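PDB 3VU4: KmHsv2 from Kluyveromyces marxianus, which probably binds phosphoinositides through a seven-bladed beta-propeller, as a member of the PROPPIN family related to the autophagy protein Atg18. Local coordinates for residues 334-338 with 339-343. Residues are numbered along the deposited sequence; the frame is centred on the assembly and turned at random.
Sequences VVFDD and EMERW
Phe-336 and Trp-343 meet on one face of the hairpin formed by strands 328-337 and 342-352, as a non-hydrogen-bonded antiparallel pair. The phenyl ring turns its edge to the indole face, T-shaped, with planes at 71°; CD1 of Phe-336 lies 3.4 Å from NE1 of Trp-343. CB of Phe-336, placed by the backbone pairing, sits over the six-membered ring of Trp-343 in a CH-pi contact, while the first torsion of Phe-336 (chi1 -168°, CG opposite its amide nitrogen) carries the phenyl edge, led by CD1, to the five-membered ring. The broad, flat indole also serves Val-334, whose CG1 packs against CE3 of Trp-343. At another part of the phenyl edge, OE1 of Glu-341 lies near the ring plane, 3.3 Å from CZ of Phe-336, where the slightly positive rim hydrogens probably make the carboxylate oxygen a tolerable neighbour. With an alanine at Trp-343, the Phe-336 edge would probably lose the face it packs on, and CG1 of Val-334 its contact with CE3.

Asp-337 and Arg-342, whose side chains point to the other face, form the neighbouring hydrogen-bonded pair: Asp-337 N gives to Arg-342 O at 2.9 Å, and Arg-342 N gives back to Asp-337 O. Glu-341 and Arg-342 both face Asp-337 in a G1 beta bulge, with Glu-341 taking left-handed backbone angles. Aspartate suits the turn because its short side chain reaches forward: OD2 accepts Met-340 N at 2.9 Å, on the anti side of the carboxylate. Gln-273 and Leu-295 also touch Trp-343, joining the hairpin to neighbouring loops. The chemistry thus divides the work: backbone amides and one carboxylate fix the turn, while the aromatic pair covers one hairpin face.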
loop_
_atom_site.group_PDB
_atom_site.type_symbol
_atom_site.label_atom_id
_atom_site.label_comp_id
_atom_site.label_asym_id
_atom_site.label_seq_id
_atom_site.Cartn_x
_atom_site.Cartn_y
_atom_site.Cartn_z
ATOM N N VAL A 334 13.162 -5.296 -11.311
ATOM C CA VAL A 334 12.434 -6.157 -12.238
ATOM C C VAL A 334 13.032 -5.853 -13.607
ATOM O O VAL A 334 13.010 -4.712 -14.065
ATOM C CB VAL A 334 10.924 -5.847 -12.230
ATOM C CG1 VAL A 334 10.196 -6.801 -13.149
ATOM C CG2 VAL A 334 10.379 -5.967 -10.819
ATOM N N VAL A 335 13.570 -6.877 -14.254
ATOM C CA VAL A 335 14.227 -6.704 -15.539
ATOM C C VAL A 335 13.847 -7.741 -16.586
ATOM O O VAL A 335 13.679 -8.922 -16.270
ATOM C CB VAL A 335 15.753 -6.772 -15.344
ATOM C CG1 VAL A 335 16.471 -6.558 -16.668
ATOM C CG2 VAL A 335 16.180 -5.752 -14.302
ATOM N N PHE A 336 13.726 -7.303 -17.837
ATOM C CA PHE A 336 13.406 -8.232 -18.910
ATOM C C PHE A 336 14.693 -8.730 -19.561
ATOM O O PHE A 336 15.551 -7.944 -19.959
ATOM C CB PHE A 336 12.519 -7.594 -19.985
ATOM C CG PHE A 336 11.948 -8.602 -20.957
ATOM C CD1 PHE A 336 10.895 -9.437 -20.576
ATOM C CD2 PHE A 336 12.514 -8.777 -22.221
ATOM C CE1 PHE A 336 10.417 -10.431 -21.435
ATOM C CE2 PHE A 336 12.039 -9.770 -23.086
ATOM C CZ PHE A 336 10.991 -10.598 -22.692
ATOM N N ASP A 337 14.808 -10.047 -19.656
ATOM C CA ASP A 337 15.959 -10.710 -20.248
ATOM C C ASP A 337 15.537 -11.187 -21.645
ATOM O O ASP A 337 14.788 -12.164 -21.756
ATOM C CB ASP A 337 16.323 -11.913 -19.381
ATOM C CG ASP A 337 17.649 -12.524 -19.750
ATOM O OD1 ASP A 337 18.682 -11.965 -19.336
ATOM O OD2 ASP A 337 17.660 -13.559 -20.451
ATOM N N ASP A 338 15.993 -10.511 -22.701
ATOM C CA ASP A 338 15.629 -10.905 -24.070
ATOM C C ASP A 338 16.146 -12.280 -24.455
ATOM O O ASP A 338 15.444 -13.058 -25.090
ATOM C CB ASP A 338 16.142 -9.895 -25.092
ATOM C CG ASP A 338 15.595 -8.512 -24.856
ATOM O OD1 ASP A 338 16.063 -7.846 -23.902
ATOM O OD2 ASP A 338 14.689 -8.097 -25.616
ATOM N N GLU A 339 17.383 -12.568 -24.077
ATOM C CA GLU A 339 17.981 -13.852 -24.383
ATOM C C GLU A 339 16.994 -14.935 -23.963
ATOM O O GLU A 339 16.776 -15.908 -24.684
ATOM C CB GLU A 339 19.301 -13.995 -23.621
ATOM C CG GLU A 339 20.472 -14.478 -24.470
ATOM C CD GLU A 339 20.525 -15.994 -24.603
ATOM O OE1 GLU A 339 19.477 -16.608 -24.917
ATOM O OE2 GLU A 339 21.620 -16.569 -24.397
ATOM N N MET A 340 16.378 -14.747 -22.803
ATOM C CA MET A 340 15.412 -15.707 -22.286
ATOM C C MET A 340 13.960 -15.349 -22.590
ATOM O O MET A 340 13.069 -16.182 -22.412
ATOM C CB MET A 340 15.568 -15.847 -20.776
ATOM C CG MET A 340 16.613 -16.841 -20.336
ATOM S SD MET A 340 16.638 -16.926 -18.529
ATOM C CE MET A 340 15.207 -18.047 -18.188
ATOM N N GLU A 341 13.722 -14.120 -23.041
ATOM C CA GLU A 341 12.360 -13.669 -23.326
ATOM C C GLU A 341 11.526 -13.870 -22.052
ATOM O O GLU A 341 10.400 -14.376 -22.089
ATOM C CB GLU A 341 11.756 -14.476 -24.491
ATOM C CG GLU A 341 12.287 -14.120 -25.876
ATOM C CD GLU A 341 11.942 -12.697 -26.296
ATOM O OE1 GLU A 341 11.046 -12.085 -25.669
ATOM O OE2 GLU A 341 12.557 -12.192 -27.260
ATOM N N ARG A 342 12.088 -13.455 -20.921
ATOM C CA ARG A 342 11.422 -13.630 -19.643
ATOM C C ARG A 342 11.851 -12.563 -18.630
ATOM O O ARG A 342 13.001 -12.131 -18.618
ATOM C CB ARG A 342 11.752 -15.026 -19.117
ATOM C CG ARG A 342 10.649 -15.668 -18.315
ATOM C CD ARG A 342 10.165 -16.970 -18.953
ATOM N NE ARG A 342 9.619 -16.733 -20.282
ATOM C CZ ARG A 342 9.166 -17.680 -21.099
ATOM N NH1 ARG A 342 9.176 -18.953 -20.742
ATOM N NH2 ARG A 342 8.723 -17.347 -22.296
ATOM N N TRP A 343 10.918 -12.123 -17.794
ATOM C CA TRP A 343 11.225 -11.125 -16.770
ATOM C C TRP A 343 11.876 -11.799 -15.576
ATOM O O TRP A 343 11.511 -12.916 -15.214
ATOM C CB TRP A 343 9.967 -10.441 -16.272
ATOM C CG TRP A 343 9.363 -9.492 -17.228
ATOM C CD1 TRP A 343 8.452 -9.772 -18.203
ATOM C CD2 TRP A 343 9.586 -8.080 -17.275
ATOM N NE1 TRP A 343 8.087 -8.620 -18.850
ATOM C CE2 TRP A 343 8.769 -7.562 -18.300
ATOM C CE3 TRP A 343 10.397 -7.195 -16.544
ATOM C CZ2 TRP A 343 8.737 -6.203 -18.619
ATOM C CZ3 TRP A 343 10.366 -5.840 -16.857
ATOM C CH2 TRP A 343 9.540 -5.358 -17.885
#